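Local coordinates for protein threonine phosphate decarboxylase-like enzyme (Sulfurospirillum multivorans, PDB 6OUX) that uses pyridoxal phosphate to decarboxylate L-serine O-phosphate to ethanolamine O-phosphate, a building block of the norcobamide cofactor of tetrachloroethene reductive dehalogenase, at residues E42-C48 and Y350-R355; A47-P53 and R369-T374; S243-G247 and F291-Y295; I248-L253 and C282-F286. All blocks are in the same frame, centred on the assembly; numbering follows the deposited sequence.

Interaction 1 of 4, residues E42-C48 and Y350-R355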
loop_
_atom_site.group_PDB
_atom_site.type_symbol
_atom_site.label_atom_id
_atom_site.label_comp_id
_atom_site.label_asym_id
_atom_site.label_seq_id
_atom_site.Cartn_x
_atom_site.Cartn_y
_atom_site.Cartn_z
ATOM N N GLU A 42 -26.510 -15.775 -1.334
ATOM C CA GLU A 42 -25.247 -16.331 -1.844
ATOM C C GLU A 42 -24.864 -15.684 -3.168
ATOM O O GLU A 42 -25.641 -15.692 -4.129
ATOM C CB GLU A 42 -25.273 -17.862 -1.913
ATOM C CG GLU A 42 -25.692 -18.529 -3.230
ATOM C CD GLU A 42 -25.588 -20.069 -3.136
ATOM O OE1 GLU A 42 -24.820 -20.561 -2.255
ATOM O OE2 GLU A 42 -26.259 -20.773 -3.940
ATOM N N ILE A 43 -23.695 -15.073 -3.190
ATOM C CA ILE A 43 -23.200 -14.495 -4.428
ATOM C C ILE A 43 -22.456 -15.606 -5.166
ATOM O O ILE A 43 -21.449 -16.069 -4.691
ATOM C CB ILE A 43 -22.222 -13.328 -4.219
ATOM C CG1 ILE A 43 -22.780 -12.297 -3.250
ATOM C CG2 ILE A 43 -21.877 -12.718 -5.588
ATOM C CD1 ILE A 43 -24.049 -11.650 -3.709
ATOM N N LYS A 44 -22.949 -16.029 -6.316
ATOM C CA LYS A 44 -22.253 -17.080 -7.098
ATOM C C LYS A 44 -21.295 -16.539 -8.180
ATOM O O LYS A 44 -20.277 -17.179 -8.488
ATOM C CB LYS A 44 -23.289 -18.005 -7.774
ATOM C CG LYS A 44 -24.127 -18.847 -6.811
ATOM C CD LYS A 44 -25.416 -19.337 -7.489
ATOM C CE LYS A 44 -25.729 -20.788 -7.198
ATOM N NZ LYS A 44 -27.086 -21.116 -7.731
ATOM N N ILE A 45 -21.673 -15.407 -8.807
ATOM C CA ILE A 45 -20.843 -14.768 -9.829
ATOM C C ILE A 45 -20.727 -13.307 -9.447
ATOM O O ILE A 45 -21.743 -12.591 -9.427
ATOM C CB ILE A 45 -21.461 -14.906 -11.245
ATOM C CG1 ILE A 45 -21.551 -16.375 -11.637
ATOM C CG2 ILE A 45 -20.626 -14.126 -12.268
ATOM C CD1 ILE A 45 -22.385 -16.582 -12.884
ATOM N N ASP A 46 -19.506 -12.855 -9.183
ATOM C CA ASP A 46 -19.296 -11.441 -8.938
ATOM C C ASP A 46 -18.811 -10.870 -10.244
ATOM O O ASP A 46 -17.651 -11.079 -10.645
ATOM C CB ASP A 46 -18.275 -11.220 -7.800
ATOM C CG ASP A 46 -17.982 -9.743 -7.529
ATOM O OD1 ASP A 46 -18.455 -8.786 -8.245
ATOM O OD2 ASP A 46 -17.258 -9.535 -6.522
ATOM N N ALA A 47 -19.667 -10.136 -10.929
ATOM C CA ALA A 47 -19.202 -9.425 -12.145
ATOM C C ALA A 47 -19.074 -7.894 -11.963
ATOM O O ALA A 47 -19.246 -7.146 -12.909
ATOM C CB ALA A 47 -20.097 -9.780 -13.324
ATOM N N CYS A 48 -18.711 -7.445 -10.765
ATOM C CA CYS A 48 -18.459 -6.049 -10.499
ATOM C C CYS A 48 -17.013 -5.656 -10.642
ATOM O O CYS A 48 -16.700 -4.635 -11.249
ATOM C CB CYS A 48 -18.838 -5.690 -9.063
ATOM S SG CYS A 48 -20.585 -5.576 -8.759
ATOM N N TYR A 350 -30.401 -15.341 -9.223
ATOM C CA TYR A 350 -29.254 -16.016 -9.863
ATOM C C TYR A 350 -27.924 -15.931 -9.168
ATOM O O TYR A 350 -26.943 -16.549 -9.609
ATOM C CB TYR A 350 -29.099 -15.509 -11.281
ATOM C CG TYR A 350 -30.324 -15.650 -12.101
ATOM C CD1 TYR A 350 -31.276 -14.644 -12.107
ATOM C CD2 TYR A 350 -30.552 -16.778 -12.894
ATOM C CE1 TYR A 350 -32.424 -14.745 -12.873
ATOM C CE2 TYR A 350 -31.701 -16.862 -13.692
ATOM C CZ TYR A 350 -32.630 -15.851 -13.647
ATOM O OH TYR A 350 -33.785 -15.860 -14.375
ATOM N N GLY A 351 -27.867 -15.230 -8.040
ATOM C CA GLY A 351 -26.609 -14.923 -7.390
ATOM C C GLY A 351 -25.546 -14.138 -8.207
ATOM O O GLY A 351 -24.343 -14.261 -7.965
ATOM N N ILE A 352 -25.992 -13.327 -9.142
ATOM C CA ILE A 352 -25.074 -12.568 -10.002
ATOM C C ILE A 352 -25.057 -11.130 -9.548
ATOM O O ILE A 352 -26.135 -10.511 -9.552
ATOM C CB ILE A 352 -25.529 -12.656 -11.457
ATOM C CG1 ILE A 352 -25.404 -14.138 -11.943
ATOM C CG2 ILE A 352 -24.677 -11.755 -12.335
ATOM C CD1 ILE A 352 -25.963 -14.428 -13.322
ATOM N N TYR A 353 -23.855 -10.597 -9.210
ATOM C CA TYR A 353 -23.675 -9.146 -8.867
ATOM C C TYR A 353 -23.081 -8.329 -10.023
ATOM O O TYR A 353 -22.027 -8.697 -10.550
ATOM C CB TYR A 353 -22.741 -8.996 -7.685
ATOM C CG TYR A 353 -22.867 -7.733 -6.894
ATOM C CD1 TYR A 353 -23.924 -6.827 -7.087
ATOM C CD2 TYR A 353 -21.956 -7.460 -5.911
ATOM C CE1 TYR A 353 -24.019 -5.658 -6.335
ATOM C CE2 TYR A 353 -22.068 -6.301 -5.160
ATOM C CZ TYR A 353 -23.110 -5.419 -5.369
ATOM O OH TYR A 353 -23.217 -4.264 -4.610
ATOM N N VAL A 354 -23.780 -7.274 -10.436
ATOM C CA VAL A 354 -23.279 -6.346 -11.463
ATOM C C VAL A 354 -23.378 -4.922 -10.899
ATOM O O VAL A 354 -23.976 -4.716 -9.837
ATOM C CB VAL A 354 -23.993 -6.483 -12.832
ATOM C CG1 VAL A 354 -23.965 -7.908 -13.309
ATOM C CG2 VAL A 354 -25.438 -5.951 -12.833
ATOM N N ARG A 355 -22.732 -3.964 -11.563
ATOM C CA ARG A 355 -22.496 -2.624 -11.006
ATOM C C ARG A 355 -23.474 -1.656 -11.672
ATOM O O ARG A 355 -23.549 -1.537 -12.923
ATOM C CB ARG A 355 -20.977 -2.239 -11.186
ATOM C CG ARG A 355 -20.461 -0.878 -10.662
ATOM C CD ARG A 355 -20.845 -0.752 -9.213
ATOM N NE ARG A 355 -20.231 0.336 -8.459
ATOM C CZ ARG A 355 -20.605 1.620 -8.497
ATOM N NH1 ARG A 355 -21.515 2.051 -9.371
ATOM N NH2 ARG A 355 -20.008 2.485 -7.675
#
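Ile45 and Asp46 pair in parallel with Ile352 and Tyr353, adding a short edge strand to the five-stranded mixed sheet of this aminotransferase-family fold. Gly351 O begins the ladder by accepting twice: Lys44 N meets it on a lone pair at 2.8 Å, while Ile45 N comes in nearly straight (175°) but tilted from the carbonyl plane. Tyr353 then bonds through both backbone groups, its N to Ile45 O (2.9 Å) and its O to Ala47 N. On one face Ile45 and Ile352 lie side by side, CD1 of Ile45 4.0 Å from CG1 of Ile352. On the other, Tyr353 carries CG anti to its amide nitrogen (chi1 -157°), which slides the ring under Cys48 SG; the sulfur stands 3.7 Å from the ring centroid, over its face. Tyr353 OH bonds to Pro29 O. Asp46 OD1 accepts from Cys48 N in an Asx turn, and OD2 binds His27. A leucine in place of Tyr353 would probably leave the Cys48 sulfur without its aromatic face and cost Pro29 O its hydroxyl partner. The Asx turn and sulfur contact thus hold Cys48 against Tyr353, next to Arg355, which is paired with Asp359 and probably binds O-phospho-L-serine.

Interaction 2 of 4, residues A47-P53 and R369-T374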
loop_
_atom_site.group_PDB
_atom_site.type_symbol
_atom_site.label_atom_id
_atom_site.label_comp_id
_atom_site.label_asym_id
_atom_site.label_seq_id
_atom_site.Cartn_x
_atom_site.Cartn_y
_atom_site.Cartn_z
ATOM N N ALA A 47 -19.667 -10.136 -10.929
ATOM C CA ALA A 47 -19.202 -9.425 -12.145
ATOM C C ALA A 47 -19.074 -7.894 -11.963
ATOM O O ALA A 47 -19.246 -7.146 -12.909
ATOM C CB ALA A 47 -20.097 -9.780 -13.324
ATOM N N CYS A 48 -18.711 -7.445 -10.765
ATOM C CA CYS A 48 -18.459 -6.049 -10.499
ATOM C C CYS A 48 -17.013 -5.656 -10.642
ATOM O O CYS A 48 -16.700 -4.635 -11.249
ATOM C CB CYS A 48 -18.838 -5.690 -9.063
ATOM S SG CYS A 48 -20.585 -5.576 -8.759
ATOM N N TYR A 49 -16.118 -6.429 -10.041
ATOM C CA TYR A 49 -14.707 -6.101 -10.129
ATOM C C TYR A 49 -14.053 -6.618 -11.417
ATOM O O TYR A 49 -14.432 -7.635 -12.006
ATOM C CB TYR A 49 -13.909 -6.571 -8.895
ATOM C CG TYR A 49 -13.724 -8.039 -8.908
ATOM C CD1 TYR A 49 -14.787 -8.879 -8.579
ATOM C CD2 TYR A 49 -12.513 -8.613 -9.287
ATOM C CE1 TYR A 49 -14.656 -10.252 -8.617
ATOM C CE2 TYR A 49 -12.381 -9.997 -9.351
ATOM C CZ TYR A 49 -13.464 -10.808 -9.007
ATOM O OH TYR A 49 -13.397 -12.182 -9.013
ATOM N N LEU A 50 -13.043 -5.886 -11.827
ATOM C CA LEU A 50 -12.433 -6.049 -13.131
ATOM C C LEU A 50 -11.173 -6.900 -12.980
ATOM O O LEU A 50 -10.305 -6.635 -12.150
ATOM C CB LEU A 50 -12.170 -4.727 -13.725
ATOM C CG LEU A 50 -13.344 -3.751 -13.646
ATOM C CD1 LEU A 50 -12.892 -2.426 -14.171
ATOM C CD2 LEU A 50 -14.565 -4.226 -14.421
ATOM N N SER A 51 -11.132 -7.971 -13.729
ATOM C CA SER A 51 -10.061 -8.916 -13.628
ATOM C C SER A 51 -10.018 -9.654 -14.953
ATOM O O SER A 51 -10.854 -9.428 -15.811
ATOM C CB SER A 51 -10.398 -9.904 -12.526
ATOM O OG SER A 51 -9.213 -10.548 -12.164
ATOM N N ASN A 52 -9.046 -10.532 -15.121
ATOM C CA ASN A 52 -9.066 -11.533 -16.149
ATOM C C ASN A 52 -8.968 -12.870 -15.355
ATOM O O ASN A 52 -7.914 -13.190 -14.836
ATOM C CB ASN A 52 -7.895 -11.326 -17.152
ATOM C CG ASN A 52 -7.730 -12.505 -18.138
ATOM O OD1 ASN A 52 -8.392 -13.567 -18.022
ATOM N ND2 ASN A 52 -6.839 -12.359 -19.051
ATOM N N PRO A 53 -10.051 -13.629 -15.279
ATOM C CA PRO A 53 -10.021 -14.841 -14.479
ATOM C C PRO A 53 -9.051 -15.902 -15.025
ATOM O O PRO A 53 -8.469 -16.671 -14.224
ATOM C CB PRO A 53 -11.488 -15.304 -14.436
ATOM C CG PRO A 53 -12.166 -14.604 -15.574
ATOM C CD PRO A 53 -11.372 -13.386 -15.911
ATOM N N ARG A 369 -22.810 -1.916 -15.621
ATOM C CA ARG A 369 -21.480 -2.341 -16.099
ATOM C C ARG A 369 -21.241 -3.759 -15.663
ATOM O O ARG A 369 -21.299 -4.056 -14.461
ATOM C CB ARG A 369 -20.369 -1.477 -15.530
ATOM C CG ARG A 369 -19.038 -1.650 -16.300
ATOM C CD ARG A 369 -17.893 -1.099 -15.510
ATOM N NE ARG A 369 -17.677 -1.782 -14.245
ATOM C CZ ARG A 369 -16.761 -1.405 -13.353
ATOM N NH1 ARG A 369 -15.994 -0.376 -13.611
ATOM N NH2 ARG A 369 -16.594 -2.059 -12.227
ATOM N N ILE A 370 -20.940 -4.642 -16.634
ATOM C CA ILE A 370 -20.708 -6.068 -16.310
ATOM C C ILE A 370 -19.275 -6.475 -16.680
ATOM O O ILE A 370 -18.880 -6.338 -17.800
ATOM C CB ILE A 370 -21.671 -7.017 -17.093
ATOM C CG1 ILE A 370 -23.114 -6.501 -16.987
ATOM C CG2 ILE A 370 -21.509 -8.458 -16.582
ATOM C CD1 ILE A 370 -24.136 -7.301 -17.770
ATOM N N ALA A 371 -18.530 -6.980 -15.713
ATOM C CA ALA A 371 -17.172 -7.444 -15.978
ATOM C C ALA A 371 -17.233 -8.793 -16.686
ATOM O O ALA A 371 -18.072 -9.639 -16.330
ATOM C CB ALA A 371 -16.429 -7.608 -14.668
ATOM N N GLY A 372 -16.362 -9.028 -17.643
ATOM C CA GLY A 372 -16.373 -10.266 -18.405
ATOM C C GLY A 372 -15.743 -11.315 -17.533
ATOM O O GLY A 372 -14.732 -11.028 -16.864
ATOM N N ARG A 373 -16.419 -12.468 -17.415
ATOM C CA ARG A 373 -15.916 -13.590 -16.606
ATOM C C ARG A 373 -15.423 -14.780 -17.478
ATOM O O ARG A 373 -14.989 -14.586 -18.626
ATOM C CB ARG A 373 -16.996 -14.025 -15.599
ATOM C CG ARG A 373 -17.517 -12.928 -14.702
ATOM C CD ARG A 373 -16.485 -11.949 -14.197
ATOM N NE ARG A 373 -15.480 -12.576 -13.365
ATOM C CZ ARG A 373 -14.281 -12.047 -13.118
ATOM N NH1 ARG A 373 -13.923 -10.828 -13.615
ATOM N NH2 ARG A 373 -13.433 -12.740 -12.359
ATOM N N THR A 374 -15.498 -15.993 -16.951
ATOM C CA THR A 374 -15.159 -17.154 -17.717
ATOM C C THR A 374 -16.332 -17.410 -18.675
ATOM O O THR A 374 -17.456 -16.872 -18.479
ATOM C CB THR A 374 -14.977 -18.399 -16.799
ATOM O OG1 THR A 374 -16.209 -18.693 -16.128
ATOM C CG2 THR A 374 -13.877 -18.174 -15.737
HETATM O O HOH W 1 -18.814 -4.188 -13.572
#
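Leu50 sets its isobutyl end across the guanidinium of Arg369, the two side chains running at about a right angle, with Leu50 CD2 3.6 Å above the guanidinium plane and over its centre. Arg369 bends at its third torsion (chi3 63°), bringing NH2 round to Cys48 O at 2.8 Å, a bond received nearly along the C=O axis although the oxygen stands somewhat out of the guanidinium plane. A water in that plane accepts from Arg369 NE at 2.7 Å and lies within bonding distance of Arg369 O and Ala47 O, which, with other acceptors nearby, probably share its protons. Asn181 O on NH1 and a cation-pi contact with Phe131 also hold Arg369, which probably binds O-phospho-L-serine.

The loop from strand 45-46 to helix 53-68 here runs over the end of strand 367-371 in the C-terminal sheet of the aminotransferase-type fold. Ala371 N gives to Ala47 O (2.9 Å), and Ala371 CB nestles against Tyr49 O and Leu50 CD2. Ala47 CB rests on Ile370 CG2 at 3.8 Å.

Farther along, Arg373 folds back through bends at chi2 and chi3, and Pro53 CG lies over one face of its guanidinium, 3.9 Å above the plane and toward the rim. Tyr49 crosses Arg373 at about a right angle, with the ring and guanidinium planes 48° apart. Tyr49 OH comes to 3.4 Å from Arg373 NH2, but the angle is too poor for a hydrogen bond. Ser51 CB sits at the guanidinium's edge, and Pro53 CB packs on Thr374 CG2.

Interaction 3 of 4, residues S243-G247 and F291-Y295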
loop_
_atom_site.group_PDB
_atom_site.type_symbol
_atom_site.label_atom_id
_atom_site.label_comp_id
_atom_site.label_asym_id
_atom_site.label_seq_id
_atom_site.Cartn_x
_atom_site.Cartn_y
_atom_site.Cartn_z
ATOM N N SER A 243 -3.014 -4.919 -11.616
ATOM C CA SER A 243 -4.004 -5.775 -10.928
ATOM C C SER A 243 -5.249 -6.158 -11.776
ATOM O O SER A 243 -5.792 -7.265 -11.690
ATOM C CB SER A 243 -4.330 -5.104 -9.559
ATOM O OG SER A 243 -3.072 -4.902 -8.794
ATOM N N LYS A 244 -5.665 -5.300 -12.676
ATOM C CA LYS A 244 -6.864 -5.607 -13.438
ATOM C C LYS A 244 -6.660 -6.453 -14.701
ATOM O O LYS A 244 -7.650 -6.822 -15.370
ATOM C CB LYS A 244 -7.597 -4.318 -13.759
ATOM C CG LYS A 244 -8.020 -3.610 -12.480
ATOM C CD LYS A 244 -8.375 -2.162 -12.723
ATOM C CE LYS A 244 -8.470 -1.436 -11.396
ATOM N NZ LYS A 244 -9.393 -0.278 -11.538
ATOM N N ASP A 245 -5.402 -6.748 -15.038
ATOM C CA ASP A 245 -5.094 -7.605 -16.192
ATOM C C ASP A 245 -4.313 -8.845 -15.746
ATOM O O ASP A 245 -4.786 -9.971 -15.927
ATOM C CB ASP A 245 -4.452 -6.809 -17.359
ATOM C CG ASP A 245 -3.179 -6.035 -16.973
ATOM O OD1 ASP A 245 -2.678 -6.116 -15.836
ATOM O OD2 ASP A 245 -2.667 -5.316 -17.839
ATOM N N PHE A 246 -3.141 -8.662 -15.131
ATOM C CA PHE A 246 -2.415 -9.815 -14.536
ATOM C C PHE A 246 -3.211 -10.384 -13.347
ATOM O O PHE A 246 -2.845 -11.427 -12.822
ATOM C CB PHE A 246 -0.984 -9.470 -14.118
ATOM C CG PHE A 246 -0.093 -9.029 -15.263
ATOM C CD1 PHE A 246 0.541 -9.968 -16.083
ATOM C CD2 PHE A 246 0.132 -7.670 -15.521
ATOM C CE1 PHE A 246 1.366 -9.557 -17.131
ATOM C CE2 PHE A 246 0.961 -7.265 -16.555
ATOM C CZ PHE A 246 1.578 -8.206 -17.363
ATOM N N GLY A 247 -4.273 -9.663 -12.940
ATOM C CA GLY A 247 -5.445 -10.236 -12.275
ATOM C C GLY A 247 -5.056 -10.862 -10.983
ATOM O O GLY A 247 -4.571 -11.984 -10.990
ATOM N N PHE A 291 6.836 -16.908 -17.730
ATOM C CA PHE A 291 5.522 -16.501 -17.291
ATOM C C PHE A 291 4.797 -15.725 -18.402
ATOM O O PHE A 291 3.613 -15.931 -18.605
ATOM C CB PHE A 291 5.599 -15.639 -16.027
ATOM C CG PHE A 291 4.264 -15.028 -15.635
ATOM C CD1 PHE A 291 3.344 -15.754 -14.949
ATOM C CD2 PHE A 291 3.900 -13.740 -16.065
ATOM C CE1 PHE A 291 2.102 -15.203 -14.619
ATOM C CE2 PHE A 291 2.659 -13.184 -15.788
ATOM C CZ PHE A 291 1.745 -13.933 -15.066
ATOM N N LEU A 292 5.476 -14.771 -19.029
ATOM C CA LEU A 292 4.835 -13.908 -20.032
ATOM C C LEU A 292 4.298 -14.683 -21.219
ATOM O O LEU A 292 3.287 -14.316 -21.790
ATOM C CB LEU A 292 5.819 -12.799 -20.514
ATOM C CG LEU A 292 5.844 -11.618 -19.545
ATOM C CD1 LEU A 292 7.067 -10.693 -19.726
ATOM C CD2 LEU A 292 4.500 -10.846 -19.589
ATOM N N LYS A 293 4.987 -15.796 -21.583
ATOM C CA LYS A 293 4.459 -16.662 -22.611
ATOM C C LYS A 293 3.106 -17.240 -22.274
ATOM O O LYS A 293 2.206 -17.243 -23.100
ATOM C CB LYS A 293 5.437 -17.789 -22.928
ATOM C CG LYS A 293 4.947 -18.753 -24.025
ATOM C CD LYS A 293 6.042 -19.753 -24.497
ATOM C CE LYS A 293 7.180 -19.077 -25.285
ATOM N NZ LYS A 293 8.228 -18.322 -24.502
ATOM N N ARG A 294 2.926 -17.717 -21.029
ATOM C CA ARG A 294 1.674 -18.250 -20.637
ATOM C C ARG A 294 0.645 -17.118 -20.431
ATOM O O ARG A 294 -0.534 -17.318 -20.662
ATOM C CB ARG A 294 1.837 -19.076 -19.363
ATOM C CG ARG A 294 2.751 -20.298 -19.589
ATOM C CD ARG A 294 2.761 -21.269 -18.397
ATOM N NE ARG A 294 3.984 -22.080 -18.437
ATOM C CZ ARG A 294 4.413 -22.909 -17.468
ATOM N NH1 ARG A 294 3.758 -23.020 -16.346
ATOM N NH2 ARG A 294 5.524 -23.602 -17.622
ATOM N N TYR A 295 1.100 -15.986 -19.933
ATOM C CA TYR A 295 0.212 -14.852 -19.713
ATOM C C TYR A 295 -0.411 -14.388 -21.031
ATOM O O TYR A 295 -1.583 -13.976 -21.084
ATOM C CB TYR A 295 0.925 -13.696 -19.014
ATOM C CG TYR A 295 0.063 -12.446 -19.067
ATOM C CD1 TYR A 295 -1.123 -12.403 -18.332
ATOM C CD2 TYR A 295 0.333 -11.393 -19.959
ATOM C CE1 TYR A 295 -1.980 -11.329 -18.384
ATOM C CE2 TYR A 295 -0.515 -10.279 -20.019
ATOM C CZ TYR A 295 -1.692 -10.264 -19.215
ATOM O OH TYR A 295 -2.675 -9.259 -19.229
HETATM O O HOH W 2 -5.132 -10.060 -18.798
#
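Tyr295 OH and Asp245 O are joined by a single water, 2.6 Å from the Tyr295 hydroxyl and 2.9 Å from the Asp245 carbonyl oxygen, to which it donates. The bridge ties the loop between strands 236-241 and 254-257 of the seven-stranded sheet of the pyridoxal-phosphate aminotransferase fold to the early turns of the long helix 289-314. Beside it, Asp245 CB packs 3.6 Å from Tyr295 OH. The Asp245 carboxylate faces other partners: OD1 accepts from Phe246 N at 2.7 Å, on the anti side and out of the carboxylate plane, and OD2 forms a salt bridge with Lys240 of strand 236-241.

Aromatic packing carries the rest. Tyr295 swings its ring off the helix, CG trans to N (chi1 168°), and lays its face against Phe246, whose CE1 stands 3.4 Å above the plane of the Tyr295 ring, over its centre. The rings are neither stacked nor perpendicular, their planes meeting at 32°. Phe286 stacks on the opposite face of Phe246, which is therefore held between two aromatic groups. Replacing Tyr295 by an alanine would probably uncover one face of Phe246, leaving that ring freer to turn, and break the water bridge to Asp245 O. Leu292 CD2 closes on the Phe246 edge, and the Phe291 ring receives Phe246 at its own edge, where Phe246 CD1 lies in the ring plane, 3.9 Å from Phe291 CE2.

Interaction 4 of 4, residues I248-L253 and C282-F286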
loop_
_atom_site.group_PDB
_atom_site.type_symbol
_atom_site.label_atom_id
_atom_site.label_comp_id
_atom_site.label_asym_id
_atom_site.label_seq_id
_atom_site.Cartn_x
_atom_site.Cartn_y
_atom_site.Cartn_z
ATOM N N ILE A 248 -5.299 -10.168 -9.880
ATOM C CA ILE A 248 -4.742 -10.548 -8.582
ATOM C C ILE A 248 -5.271 -9.564 -7.566
ATOM O O ILE A 248 -4.586 -8.617 -7.196
ATOM C CB ILE A 248 -3.192 -10.532 -8.589
ATOM C CG1 ILE A 248 -2.654 -11.694 -9.405
ATOM C CG2 ILE A 248 -2.637 -10.705 -7.184
ATOM C CD1 ILE A 248 -1.192 -11.523 -9.754
ATOM N N ALA A 249 -6.492 -9.842 -7.121
ATOM C CA ALA A 249 -7.313 -8.921 -6.335
ATOM C C ALA A 249 -6.620 -8.334 -5.114
ATOM O O ALA A 249 -6.468 -7.115 -5.018
ATOM C CB ALA A 249 -8.609 -9.624 -5.905
ATOM N N GLY A 250 -6.195 -9.213 -4.204
ATOM C CA GLY A 250 -5.667 -8.806 -2.906
ATOM C C GLY A 250 -4.230 -8.330 -2.879
ATOM O O GLY A 250 -3.674 -8.146 -1.767
ATOM N N VAL A 251 -3.610 -8.198 -4.073
ATOM C CA VAL A 251 -2.261 -7.532 -4.220
ATOM C C VAL A 251 -2.393 -6.339 -5.164
ATOM O O VAL A 251 -2.813 -6.483 -6.295
ATOM C CB VAL A 251 -1.075 -8.500 -4.523
ATOM C CG1 VAL A 251 -1.532 -9.950 -4.526
ATOM C CG2 VAL A 251 -0.252 -8.137 -5.760
ATOM N N ARG A 252 -2.062 -5.171 -4.661
ATOM C CA ARG A 252 -2.371 -3.904 -5.339
ATOM C C ARG A 252 -1.117 -3.281 -5.893
ATOM O O ARG A 252 -0.270 -2.818 -5.146
ATOM C CB ARG A 252 -3.062 -2.923 -4.384
ATOM C CG ARG A 252 -4.435 -3.392 -3.894
ATOM C CD ARG A 252 -5.389 -2.231 -3.602
ATOM N NE ARG A 252 -4.703 -1.099 -2.969
ATOM C CZ ARG A 252 -5.106 0.175 -3.025
ATOM N NH1 ARG A 252 -6.216 0.522 -3.688
ATOM N NH2 ARG A 252 -4.398 1.116 -2.406
ATOM N N LEU A 253 -1.004 -3.271 -7.219
ATOM C CA LEU A 253 0.191 -2.798 -7.907
ATOM C C LEU A 253 -0.123 -2.027 -9.156
ATOM O O LEU A 253 -0.952 -2.428 -9.934
ATOM C CB LEU A 253 1.017 -3.964 -8.400
ATOM C CG LEU A 253 1.668 -4.834 -7.362
ATOM C CD1 LEU A 253 2.197 -6.075 -8.049
ATOM C CD2 LEU A 253 2.768 -4.081 -6.654
ATOM N N CYS A 282 4.977 -11.038 -7.180
ATOM C CA CYS A 282 4.124 -10.942 -8.371
ATOM C C CYS A 282 4.756 -10.040 -9.406
ATOM O O CYS A 282 4.737 -10.332 -10.596
ATOM C CB CYS A 282 2.742 -10.402 -8.005
ATOM S SG CYS A 282 1.658 -11.608 -7.210
ATOM N N LEU A 283 5.343 -8.964 -8.935
ATOM C CA LEU A 283 6.005 -8.035 -9.830
ATOM C C LEU A 283 7.137 -8.721 -10.617
ATOM O O LEU A 283 7.265 -8.525 -11.868
ATOM C CB LEU A 283 6.570 -6.844 -9.074
ATOM C CG LEU A 283 6.849 -5.681 -9.998
ATOM C CD1 LEU A 283 5.550 -4.904 -10.135
ATOM C CD2 LEU A 283 7.969 -4.783 -9.476
ATOM N N ARG A 284 7.932 -9.513 -9.891
ATOM C CA ARG A 284 9.058 -10.220 -10.500
ATOM C C ARG A 284 8.588 -11.366 -11.377
ATOM O O ARG A 284 9.237 -11.684 -12.378
ATOM C CB ARG A 284 9.999 -10.753 -9.470
ATOM C CG ARG A 284 10.732 -9.688 -8.682
ATOM C CD ARG A 284 11.644 -10.354 -7.637
ATOM N NE ARG A 284 12.328 -9.323 -6.898
ATOM C CZ ARG A 284 13.439 -8.708 -7.296
ATOM N NH1 ARG A 284 14.088 -9.073 -8.408
ATOM N NH2 ARG A 284 13.922 -7.738 -6.542
ATOM N N LEU A 285 7.461 -11.957 -11.037
ATOM C CA LEU A 285 6.846 -12.921 -11.902
ATOM C C LEU A 285 6.455 -12.302 -13.236
ATOM O O LEU A 285 6.797 -12.802 -14.307
ATOM C CB LEU A 285 5.621 -13.506 -11.194
ATOM C CG LEU A 285 4.943 -14.637 -11.940
ATOM C CD1 LEU A 285 5.837 -15.885 -11.961
ATOM C CD2 LEU A 285 3.639 -14.870 -11.233
ATOM N N PHE A 286 5.761 -11.174 -13.154
ATOM C CA PHE A 286 5.088 -10.538 -14.300
ATOM C C PHE A 286 6.037 -10.126 -15.388
ATOM O O PHE A 286 5.587 -9.920 -16.508
ATOM C CB PHE A 286 4.297 -9.298 -13.854
ATOM C CG PHE A 286 3.122 -9.585 -12.972
ATOM C CD1 PHE A 286 2.605 -10.865 -12.798
ATOM C CD2 PHE A 286 2.522 -8.530 -12.267
ATOM C CE1 PHE A 286 1.516 -11.072 -11.945
ATOM C CE2 PHE A 286 1.455 -8.736 -11.420
ATOM C CZ PHE A 286 0.933 -9.996 -11.283
#
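Leu253 and Cys282 meet in an apolar contact that lays the end of the loop before strand 254-257, in the seven-stranded sheet of the aminotransferase-type fold, against helix 277-286. Aliphatic packing is led by Leu253: its CD1 faces Leu283 CD1 at 4.1 Å, the two side chains crossing at a slant, and also comes to 4.4 Å from Cys282 CB. Leu283 reaches it with CG anti to the backbone nitrogen (chi1 -161°).

The sulfur rests on the loop through Val251, Cys282 SG lying 4.2 Å from Val251 CG2, whereas the approach of Ile248 to it is uncertain. With the aromatic ring, Ile248 CD1 meets the edge of Phe286 in its plane, but the modelled spacing there is too short to be trusted; Leu253 CD1 comes to 4.4 Å from Phe286 CE2.

Polar bonds shape each partner separately. Ile248 to Val251 form a type I turn, and Ser243 OG holds both Val251 O and Leu253 N. Within the helix, Phe286 N bonds to Cys282 O at 2.9 Å, and that oxygen stands above one face of the Phe286 ring, toward its rim.

Overall arrangement
From the N terminus, 42-48 waits some three hundred residues for 350-355, so interaction 1 closes a loop holding all seven strands of the large sheet. Interaction 2 begins where that segment ends, sharing Ala47 and Cys48, and closes on 369-374; the two cross along the chain and meet in space, where Arg355 O and Arg369 N probably bond between neighbouring strands. Interactions 3 and 4 both lie within these long loops, and interaction 4 falls within the shorter loop of interaction 3. They join the region between strands 236-241 and 254-257 to consecutive helices. Interaction 2 also touches interaction 3, through Asn52 and Asp245, linking the loop that leads into helix 53-68 to that same region.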